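Local coordinates for protein glycosyl hydrolase family 26 (Bacteroides ovatus, PDB 4ZXO) that hydrolyses beta-mannan as a family 26 glycoside hydrolase with a TIM-barrel fold, probably cleaving the mannan backbone of galactomannan, at residues A14-Q17 against N18-A22; V79-A82 against H83-E86; I88-Q91 against Y92-G96; M190-D193 against R194-K198. One frame throughout, in Å; residues are numbered along the deposited sequence.

Interaction 1 (A14-Q17 against N18-A22); sequences ALLQ and NLKQA
Asn18 returns to Ala14 through both its backbone and its side chain. Asn18 N donates to Ala14 O at 2.9 Å with an N-H...O angle of 152°, the ordinary helical bond; Asn18 ND2 reaches the same Ala14 O at 2.9 Å, but its angle of 120° makes that second bond weak. ND2 also donates to Lys344 O, so the amide ties the C-terminal part of the chain to this helix. On the other branch, Asn18 OD1 accepts from Gln21 NE2 at 2.8 Å, with the donor lying in the plane of the Asn18 carbonyl. Gln21 has CG tucked between its own backbone N and carbonyl carbon (chi1 60°) and runs extended beyond it, which carries the amide back to Asn18.

The backbone bonds continue with Leu19 N to Leu15 O at 2.9 Å and Lys20 N to Leu16 O at 3.0 Å. A type I turn from Leu19 follows, closed by Ala22 N on Leu19 O at 3.2 Å, and puts Gln21 at the N-cap of the next helix.

Carbon contacts run along the helix in two places: Leu15 CD1 meets Leu19 CG at 4.1 Å, and the Lys20 CE methylene lies 3.7 Å from Leu16 CG, the lysine chain turning only at its last torsion.

Leu15 and Leu19 both touch Met97, and Leu15 and Leu16 touch Leu204, residues at the starts of strands 97-101 and 203-207. The arrangement is that of an N-terminal helix lying against the N-terminal ends of the strands of a TIM barrel.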
loop_
_atom_site.group_PDB
_atom_site.type_symbol
_atom_site.label_atom_id
_atom_site.label_comp_id
_atom_site.label_asym_id
_atom_site.label_seq_id
_atom_site.Cartn_x
_atom_site.Cartn_y
_atom_site.Cartn_z
ATOM N N ALA A 14 5.172 12.346 -12.517
ATOM C CA ALA A 14 4.347 11.738 -13.542
ATOM C C ALA A 14 3.456 10.669 -12.912
ATOM O O ALA A 14 2.259 10.576 -13.271
ATOM C CB ALA A 14 5.176 11.138 -14.608
ATOM N N LEU A 15 3.993 9.842 -11.995
ATOM C CA LEU A 15 3.123 8.862 -11.367
ATOM C C LEU A 15 1.955 9.517 -10.680
ATOM O O LEU A 15 0.816 9.050 -10.844
ATOM C CB LEU A 15 3.928 8.019 -10.375
ATOM C CG LEU A 15 3.100 7.034 -9.504
ATOM C CD1 LEU A 15 2.363 6.035 -10.437
ATOM C CD2 LEU A 15 3.978 6.275 -8.531
ATOM N N LEU A 16 2.231 10.563 -9.884
ATOM C CA LEU A 16 1.144 11.254 -9.181
ATOM C C LEU A 16 0.123 11.821 -10.141
ATOM O O LEU A 16 -1.081 11.675 -9.933
ATOM C CB LEU A 16 1.674 12.374 -8.300
ATOM C CG LEU A 16 0.649 13.101 -7.447
ATOM C CD1 LEU A 16 -0.151 12.111 -6.563
ATOM C CD2 LEU A 16 1.451 14.042 -6.621
ATOM N N GLN A 17 0.605 12.455 -11.225
ATOM C CA GLN A 17 -0.344 13.024 -12.175
ATOM C C GLN A 17 -1.194 11.914 -12.831
ATOM O O GLN A 17 -2.372 12.100 -13.040
ATOM C CB GLN A 17 0.388 13.898 -13.216
ATOM C CG GLN A 17 0.927 15.234 -12.624
ATOM C CD GLN A 17 -0.088 16.094 -11.760
ATOM O OE1 GLN A 17 0.212 16.473 -10.613
ATOM N NE2 GLN A 17 -1.266 16.346 -12.286
ATOM N N ASN A 18 -0.627 10.725 -13.059
ATOM C CA ASN A 18 -1.412 9.654 -13.641
ATOM C C ASN A 18 -2.381 9.043 -12.619
ATOM O O ASN A 18 -3.527 8.701 -12.980
ATOM C CB ASN A 18 -0.455 8.619 -14.277
ATOM C CG ASN A 18 0.059 9.113 -15.636
ATOM O OD1 ASN A 18 -0.755 9.368 -16.527
ATOM N ND2 ASN A 18 1.337 9.348 -15.762
ATOM N N LEU A 19 -1.990 8.976 -11.340
ATOM C CA LEU A 19 -2.953 8.537 -10.305
ATOM C C LEU A 19 -4.136 9.490 -10.248
ATOM O O LEU A 19 -5.289 9.068 -10.053
ATOM C CB LEU A 19 -2.273 8.460 -8.936
ATOM C CG LEU A 19 -1.198 7.364 -8.853
ATOM C CD1 LEU A 19 -0.565 7.336 -7.440
ATOM C CD2 LEU A 19 -1.772 5.986 -9.206
ATOM N N LYS A 20 -3.866 10.778 -10.505
ATOM C CA LYS A 20 -4.927 11.783 -10.465
ATOM C C LYS A 20 -5.886 11.723 -11.653
ATOM O O LYS A 20 -6.906 12.385 -11.627
ATOM C CB LYS A 20 -4.336 13.193 -10.347
ATOM C CG LYS A 20 -3.831 13.461 -8.947
ATOM C CD LYS A 20 -3.015 14.752 -8.954
ATOM C CE LYS A 20 -2.472 15.043 -7.522
ATOM N NZ LYS A 20 -3.325 15.726 -6.391
ATOM N N GLN A 21 -5.598 10.943 -12.681
ATOM C CA GLN A 21 -6.590 10.840 -13.755
ATOM C C GLN A 21 -7.257 9.465 -13.758
ATOM O O GLN A 21 -7.789 9.014 -14.752
ATOM C CB GLN A 21 -5.999 11.157 -15.126
ATOM C CG GLN A 21 -4.902 10.286 -15.558
ATOM C CD GLN A 21 -4.450 10.643 -16.969
ATOM O OE1 GLN A 21 -5.152 11.385 -17.684
ATOM N NE2 GLN A 21 -3.276 10.136 -17.383
ATOM N N ALA A 22 -7.296 8.849 -12.583
ATOM C CA ALA A 22 -8.002 7.581 -12.407
ATOM C C ALA A 22 -9.416 7.538 -12.962
ATOM O O ALA A 22 -9.843 6.513 -13.469
ATOM C CB ALA A 22 -8.047 7.229 -10.923
#

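Interaction 2 (V79-A82 against H83-E86); sequences VSFA and HLRE
Ser80 carries OG between its own backbone N and carbonyl carbon (chi1 68°), which turns the hydroxyl oxygen onto His83 N at 2.9 Å. This is an N-cap bond, opening helix 81-93 of a beta-alpha-beta unit in the TIM barrel. Leu84, with CG opposite its carbonyl carbon (chi1 -68°), presents two methyl groups to different partners: CD2 meets Val79 CG1 at 3.7 Å, the chains crossing at about a right angle, and CD1 meets Phe81 CD1 at 4.0 Å, the two side chains running alongside in the same direction. Because Val79 precedes the N-cap and Leu84 is four residues beyond it, the first pair is a hydrophobic staple across the helix start. Phe145 of helix 132-147 touches both Phe81 and Leu84.

The first helical bond is Leu84 N to Ser80 O at 2.9 Å, so Ser80 accepts through both its hydroxyl and its carbonyl. A water adds to the cap, bonding Ser80 N at 2.9 Å and lying in the His83 ring plane beside ND1, 2.8 Å away; that ring also meets Tyr87 with nearly parallel planes.

Arg85 bends at chi3 (-52°) to fold its guanidinium back along the helix. NE is taken by Ser148 OG, and Phe81 O stands over one face, towards the rim. At the guanidinium edge, in its plane, a second water accepts from Arg85 NH1 at 3.2 Å and donates to Ala82 O at 2.9 Å.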
loop_
_atom_site.group_PDB
_atom_site.type_symbol
_atom_site.label_atom_id
_atom_site.label_comp_id
_atom_site.label_asym_id
_atom_site.label_seq_id
_atom_site.Cartn_x
_atom_site.Cartn_y
_atom_site.Cartn_z
ATOM N N VAL A 79 11.591 -12.306 3.187
ATOM C CA VAL A 79 12.010 -12.018 1.822
ATOM C C VAL A 79 13.211 -11.092 1.867
ATOM O O VAL A 79 13.192 -10.083 2.604
ATOM C CB VAL A 79 10.900 -11.324 1.007
ATOM C CG1 VAL A 79 11.373 -11.114 -0.427
ATOM C CG2 VAL A 79 9.632 -12.206 0.993
ATOM N N SER A 80 14.283 -11.404 1.125
ATOM C CA SER A 80 15.472 -10.584 1.304
ATOM C C SER A 80 15.246 -9.190 0.700
ATOM O O SER A 80 14.532 -9.045 -0.284
ATOM C CB SER A 80 16.719 -11.214 0.656
ATOM O OG SER A 80 16.591 -11.212 -0.786
ATOM N N PHE A 81 15.900 -8.200 1.266
ATOM C CA PHE A 81 15.817 -6.868 0.713
ATOM C C PHE A 81 16.444 -6.828 -0.669
ATOM O O PHE A 81 15.990 -6.067 -1.531
ATOM C CB PHE A 81 16.470 -5.853 1.662
ATOM C CG PHE A 81 15.725 -5.744 2.959
ATOM C CD1 PHE A 81 14.415 -5.290 2.957
ATOM C CD2 PHE A 81 16.301 -6.166 4.165
ATOM C CE1 PHE A 81 13.683 -5.237 4.135
ATOM C CE2 PHE A 81 15.575 -6.160 5.343
ATOM C CZ PHE A 81 14.243 -5.672 5.333
ATOM N N ALA A 82 17.473 -7.637 -0.919
ATOM C CA ALA A 82 18.061 -7.631 -2.254
ATOM C C ALA A 82 17.052 -8.201 -3.282
ATOM O O ALA A 82 16.968 -7.728 -4.444
ATOM C CB ALA A 82 19.363 -8.422 -2.270
ATOM N N HIS A 83 16.251 -9.192 -2.862
ATOM C CA HIS A 83 15.162 -9.680 -3.759
ATOM C C HIS A 83 14.073 -8.645 -3.947
ATOM O O HIS A 83 13.620 -8.422 -5.089
ATOM C CB HIS A 83 14.505 -10.956 -3.226
ATOM C CG HIS A 83 15.196 -12.211 -3.665
ATOM N ND1 HIS A 83 15.259 -13.338 -2.870
ATOM C CD2 HIS A 83 15.747 -12.554 -4.874
ATOM C CE1 HIS A 83 15.852 -14.315 -3.550
ATOM N NE2 HIS A 83 16.184 -13.860 -4.756
ATOM N N LEU A 84 13.656 -7.973 -2.863
ATOM C CA LEU A 84 12.643 -6.903 -3.014
ATOM C C LEU A 84 13.128 -5.876 -4.031
ATOM O O LEU A 84 12.361 -5.414 -4.898
ATOM C CB LEU A 84 12.378 -6.184 -1.691
ATOM C CG LEU A 84 11.681 -7.053 -0.638
ATOM C CD1 LEU A 84 11.366 -6.224 0.616
ATOM C CD2 LEU A 84 10.383 -7.640 -1.195
ATOM N N ARG A 85 14.402 -5.475 -3.932
ATOM C CA ARG A 85 14.890 -4.494 -4.906
ATOM C C ARG A 85 14.811 -5.004 -6.346
ATOM O O ARG A 85 14.364 -4.309 -7.239
ATOM C CB ARG A 85 16.313 -4.074 -4.592
ATOM C CG ARG A 85 16.881 -3.147 -5.612
ATOM C CD ARG A 85 18.312 -2.822 -5.234
ATOM N NE ARG A 85 18.489 -2.359 -3.860
ATOM C CZ ARG A 85 19.045 -3.052 -2.871
ATOM N NH1 ARG A 85 19.500 -4.279 -3.096
ATOM N NH2 ARG A 85 19.139 -2.509 -1.642
ATOM N N GLU A 86 15.138 -6.268 -6.565
ATOM C CA GLU A 86 14.975 -6.865 -7.896
ATOM C C GLU A 86 13.537 -6.840 -8.374
ATOM O O GLU A 86 13.262 -6.462 -9.511
ATOM C CB GLU A 86 15.423 -8.312 -7.888
ATOM C CG GLU A 86 16.848 -8.544 -7.991
ATOM C CD GLU A 86 17.130 -10.045 -8.200
ATOM O OE1 GLU A 86 16.267 -10.885 -7.857
ATOM O OE2 GLU A 86 18.184 -10.389 -8.750
HETATM O O HOH W 1 14.329 -13.901 -0.262
HETATM O O HOH W 2 19.100 -6.211 -5.600
#

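Interaction 3 (I88-Q91 against Y92-G96); sequences IIEQ and YARGG
Gln91 O accepts from Gly96 N at 2.9 Å while Gly95, at positive phi, turns its N back to Tyr92 O at 2.9 Å, the pair of bonds that defines a Schellman motif at the end of helix 81-93. Around this turn Arg94 folds back over the last helical residues. Its CG lies between the backbone N and the carbonyl carbon (chi1 69°), and a further bend at chi3 brings the guanidinium over the backbone: Glu90 O sits above the centre of one face, 3.7 Å from the plane.

Arg94 NH1 donates to Gln91 OE1 at 2.9 Å, nearly straight at 162°. The acceptor lies in the guanidinium plane, yet the amide and guanidinium planes stand 59° apart, so the bond uses an edge of the arginine without stacking. Gln91 NE2, held by Pro58 O, rests 3.5 Å from Gly96 CA, where no side chain intervenes. Glu90 OE1 and Arg94 NH2 stay 4.3 Å apart; a water joins them, donating to Glu90 OE1 at 2.6 Å and accepting from Arg94 NH2 at 3.0 Å. Glu90 OE2 forms a salt bridge with Lys45, and Arg94 a cation-pi contact with Tyr57.

This turn leads the helix into strand 97-101 of the beta-alpha-beta unit. Ile88 packs on Phe63 of strand 60-64 and on Ile98 and Leu100 of strand 97-101, while the Gln91 side chain touches Met61 and Ile98 of the same two strands.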
loop_
_atom_site.group_PDB
_atom_site.type_symbol
_atom_site.label_atom_id
_atom_site.label_comp_id
_atom_site.label_asym_id
_atom_site.label_seq_id
_atom_site.Cartn_x
_atom_site.Cartn_y
_atom_site.Cartn_z
ATOM N N ILE A 88 11.146 -4.940 -7.445
ATOM C CA ILE A 88 10.734 -3.554 -7.687
ATOM C C ILE A 88 11.262 -3.041 -9.034
ATOM O O ILE A 88 10.501 -2.427 -9.816
ATOM C CB ILE A 88 11.188 -2.664 -6.509
ATOM C CG1 ILE A 88 10.311 -3.014 -5.291
ATOM C CG2 ILE A 88 11.056 -1.145 -6.822
ATOM C CD1 ILE A 88 10.897 -2.529 -3.955
ATOM N N ILE A 89 12.544 -3.278 -9.310
ATOM C CA ILE A 89 13.129 -2.890 -10.587
ATOM C C ILE A 89 12.388 -3.543 -11.751
ATOM O O ILE A 89 12.108 -2.887 -12.763
ATOM C CB ILE A 89 14.612 -3.228 -10.561
ATOM C CG1 ILE A 89 15.314 -2.227 -9.658
ATOM C CG2 ILE A 89 15.255 -3.127 -11.906
ATOM C CD1 ILE A 89 16.685 -2.684 -9.277
ATOM N N GLU A 90 12.047 -4.818 -11.604
ATOM C CA GLU A 90 11.347 -5.520 -12.673
ATOM C C GLU A 90 9.922 -5.025 -12.884
ATOM O O GLU A 90 9.455 -4.960 -14.028
ATOM C CB GLU A 90 11.333 -7.025 -12.398
ATOM C CG GLU A 90 12.747 -7.552 -12.388
ATOM C CD GLU A 90 12.877 -8.997 -11.935
ATOM O OE1 GLU A 90 11.879 -9.708 -11.721
ATOM O OE2 GLU A 90 14.031 -9.435 -11.772
ATOM N N GLN A 91 9.229 -4.646 -11.804
ATOM C CA GLN A 91 7.878 -4.130 -11.947
ATOM C C GLN A 91 7.928 -2.779 -12.621
ATOM O O GLN A 91 7.097 -2.497 -13.494
ATOM C CB GLN A 91 7.189 -4.077 -10.571
ATOM C CG GLN A 91 5.791 -3.375 -10.571
ATOM C CD GLN A 91 4.698 -4.195 -11.266
ATOM O OE1 GLN A 91 4.972 -5.120 -12.055
ATOM N NE2 GLN A 91 3.449 -3.862 -10.957
ATOM N N TYR A 92 8.890 -1.930 -12.246
ATOM C CA TYR A 92 8.989 -0.654 -12.923
ATOM C C TYR A 92 9.299 -0.855 -14.410
ATOM O O TYR A 92 8.716 -0.193 -15.287
ATOM C CB TYR A 92 10.097 0.180 -12.290
ATOM C CG TYR A 92 10.250 1.553 -12.915
ATOM C CD1 TYR A 92 9.425 2.593 -12.533
ATOM C CD2 TYR A 92 11.216 1.793 -13.888
ATOM C CE1 TYR A 92 9.559 3.844 -13.082
ATOM C CE2 TYR A 92 11.360 3.072 -14.488
ATOM C CZ TYR A 92 10.526 4.098 -14.063
ATOM O OH TYR A 92 10.645 5.351 -14.627
ATOM N N ALA A 93 10.186 -1.790 -14.694
ATOM C CA ALA A 93 10.614 -2.019 -16.092
ATOM C C ALA A 93 9.423 -2.431 -16.965
ATOM O O ALA A 93 9.343 -2.069 -18.157
ATOM C CB ALA A 93 11.730 -3.068 -16.130
ATOM N N ARG A 94 8.460 -3.161 -16.403
ATOM C CA ARG A 94 7.330 -3.611 -17.224
ATOM C C ARG A 94 6.234 -2.538 -17.223
ATOM O O ARG A 94 5.228 -2.689 -17.901
ATOM C CB ARG A 94 6.828 -4.989 -16.748
ATOM C CG ARG A 94 6.150 -5.043 -15.390
ATOM C CD ARG A 94 5.609 -6.458 -15.071
ATOM N NE ARG A 94 6.677 -7.458 -14.882
ATOM C CZ ARG A 94 7.190 -7.838 -13.700
ATOM N NH1 ARG A 94 6.761 -7.300 -12.539
ATOM N NH2 ARG A 94 8.159 -8.771 -13.684
ATOM N N GLY A 95 6.445 -1.443 -16.491
ATOM C CA GLY A 95 5.472 -0.356 -16.495
ATOM C C GLY A 95 4.476 -0.329 -15.345
ATOM O O GLY A 95 3.590 0.558 -15.303
ATOM N N GLY A 96 4.622 -1.236 -14.395
ATOM C CA GLY A 96 3.682 -1.226 -13.267
ATOM C C GLY A 96 4.112 -0.296 -12.149
ATOM O O GLY A 96 5.223 0.285 -12.175
HETATM O O HOH W 3 9.357 -10.011 -11.263
#

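Interaction 4 (M190-D193 against R194-K198); sequences MTND and RLRLK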
loop_
_atom_site.group_PDB
_atom_site.type_symbol
_atom_site.label_atom_id
_atom_site.label_comp_id
_atom_site.label_asym_id
_atom_site.label_seq_id
_atom_site.Cartn_x
_atom_site.Cartn_y
_atom_site.Cartn_z
ATOM N N MET A 190 8.152 13.523 11.269
ATOM C CA MET A 190 9.517 12.944 11.363
ATOM C C MET A 190 9.866 12.109 10.155
ATOM O O MET A 190 10.959 12.180 9.621
ATOM C CB MET A 190 9.668 12.057 12.608
ATOM C CG MET A 190 9.694 12.813 13.887
ATOM S SD MET A 190 9.367 11.733 15.319
ATOM C CE MET A 190 10.658 10.512 15.172
ATOM N N THR A 191 8.915 11.284 9.711
ATOM C CA THR A 191 9.174 10.451 8.531
ATOM C C THR A 191 9.434 11.312 7.302
ATOM O O THR A 191 10.417 11.120 6.582
ATOM C CB THR A 191 7.977 9.547 8.287
ATOM O OG1 THR A 191 7.719 8.746 9.467
ATOM C CG2 THR A 191 8.186 8.622 7.045
ATOM N N ASN A 192 8.543 12.265 7.070
ATOM C CA ASN A 192 8.710 13.126 5.891
ATOM C C ASN A 192 9.993 13.910 5.988
ATOM O O ASN A 192 10.718 14.044 4.997
ATOM C CB ASN A 192 7.516 14.044 5.769
ATOM C CG ASN A 192 7.600 14.942 4.580
ATOM O OD1 ASN A 192 7.600 14.480 3.432
ATOM N ND2 ASN A 192 7.644 16.255 4.836
ATOM N N ASP A 193 10.324 14.400 7.186
ATOM C CA ASP A 193 11.546 15.205 7.317
ATOM C C ASP A 193 12.796 14.408 6.980
ATOM O O ASP A 193 13.712 14.886 6.291
ATOM C CB ASP A 193 11.668 15.770 8.738
ATOM C CG ASP A 193 10.636 16.859 9.029
ATOM O OD1 ASP A 193 9.979 17.361 8.081
ATOM O OD2 ASP A 193 10.477 17.197 10.228
ATOM N N ARG A 194 12.849 13.183 7.477
ATOM C CA ARG A 194 14.051 12.416 7.233
ATOM C C ARG A 194 14.120 12.014 5.765
ATOM O O ARG A 194 15.216 12.043 5.136
ATOM C CB ARG A 194 14.150 11.158 8.112
ATOM C CG ARG A 194 14.239 11.364 9.569
ATOM C CD ARG A 194 15.335 12.339 9.939
ATOM N NE ARG A 194 16.655 11.761 9.787
ATOM C CZ ARG A 194 17.769 12.473 9.993
ATOM N NH1 ARG A 194 17.699 13.755 10.363
ATOM N NH2 ARG A 194 18.964 11.918 9.810
ATOM N N LEU A 195 12.971 11.657 5.178
ATOM C CA LEU A 195 13.046 11.322 3.769
ATOM C C LEU A 195 13.532 12.515 2.969
ATOM O O LEU A 195 14.367 12.394 2.058
ATOM C CB LEU A 195 11.680 10.864 3.270
ATOM C CG LEU A 195 11.167 9.563 3.881
ATOM C CD1 LEU A 195 9.719 9.311 3.393
ATOM C CD2 LEU A 195 12.013 8.400 3.425
ATOM N N ARG A 196 13.014 13.682 3.291
ATOM C CA ARG A 196 13.453 14.872 2.535
ATOM C C ARG A 196 14.927 15.224 2.716
ATOM O O ARG A 196 15.608 15.588 1.753
ATOM C CB ARG A 196 12.642 16.096 2.914
ATOM C CG ARG A 196 11.218 16.054 2.448
ATOM C CD ARG A 196 10.495 17.269 2.950
ATOM N NE ARG A 196 10.953 18.469 2.261
ATOM C CZ ARG A 196 10.862 19.673 2.785
ATOM N NH1 ARG A 196 10.354 19.803 4.018
ATOM N NH2 ARG A 196 11.296 20.726 2.092
ATOM N N LEU A 197 15.401 15.138 3.952
ATOM C CA LEU A 197 16.803 15.423 4.210
ATOM C C LEU A 197 17.709 14.491 3.415
ATOM O O LEU A 197 18.740 14.924 2.901
ATOM C CB LEU A 197 17.121 15.290 5.685
ATOM C CG LEU A 197 16.801 16.420 6.648
ATOM C CD1 LEU A 197 16.868 15.912 8.079
ATOM C CD2 LEU A 197 17.757 17.572 6.463
ATOM N N LYS A 198 17.297 13.220 3.310
ATOM C CA LYS A 198 18.063 12.190 2.603
ATOM C C LYS A 198 17.989 12.345 1.085
ATOM O O LYS A 198 18.697 11.647 0.349
ATOM C CB LYS A 198 17.545 10.772 2.986
ATOM C CG LYS A 198 17.596 10.364 4.481
ATOM C CD LYS A 198 18.942 9.958 5.022
ATOM C CE LYS A 198 19.342 8.562 4.630
ATOM N NZ LYS A 198 20.788 8.373 4.936
#
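Thr191 and Leu195 make the apolar contact, lying side by side and pointing the same way, with Thr191 CG2 and Leu195 CD1 4.0 Å apart. The methyl group can face the leucine because CG2 is the branch opposite the backbone N; OG1 is turned instead to Leu187 O and Trp164 NE1, which both bond it.

The second pairing is polar against aliphatic. Asn192, its CG also opposite the backbone N (chi1 -179°), sets ND2 3.6 Å from Arg196 CD, so the amide meets a methylene of the arginine. The amide and guanidinium planes are only 22° apart, but the guanidinium lies farther out along the chain.

Regular i to i+4 bonds run beneath, including Leu195 N to Thr191 O at 3.0 Å and Arg196 N to Asn192 O at 2.9 Å. They belong to helix 181-197, which links the adjacent parallel strands 159-162 and 203-207 in a beta-alpha-beta crossover of the TIM barrel.

Charged groups work mostly towards the neighbouring helix 132-147. Arg194 bends at chi2 and chi3 and forms a salt bridge through NH2 with Asp140; Lys198 NZ pairs likewise with Asp144. Asp193 OD1 stays 4.8 Å from Arg196 NH1, beyond a salt bridge.

Overall arrangement
Interactions 2 and 3 share helix 81-93, with centres about 14 Å apart: a serine cap and hydrophobic staple start it, a Schellman turn ends it. Interaction 1 belongs to helix 10-19, its centre about 17 Å from that of interaction 3; strand 97-101, which follows interaction 3 directly, is also its packing partner. Interaction 4 is on helix 181-197, its centre about 23 to 25 Å from the others, yet helix 132-147 receives side chains from both interactions 2 and 4. All four are partly buried; Leu15, Leu19, Leu84, Ile88 and Leu195 are among the buried side chains. Polar chemistry differs: amide bonds in interaction 1, water bridges in interactions 2 and 3, the latter also reaching Lys45, and outside partners Asp140 and Asp144 for interaction 4.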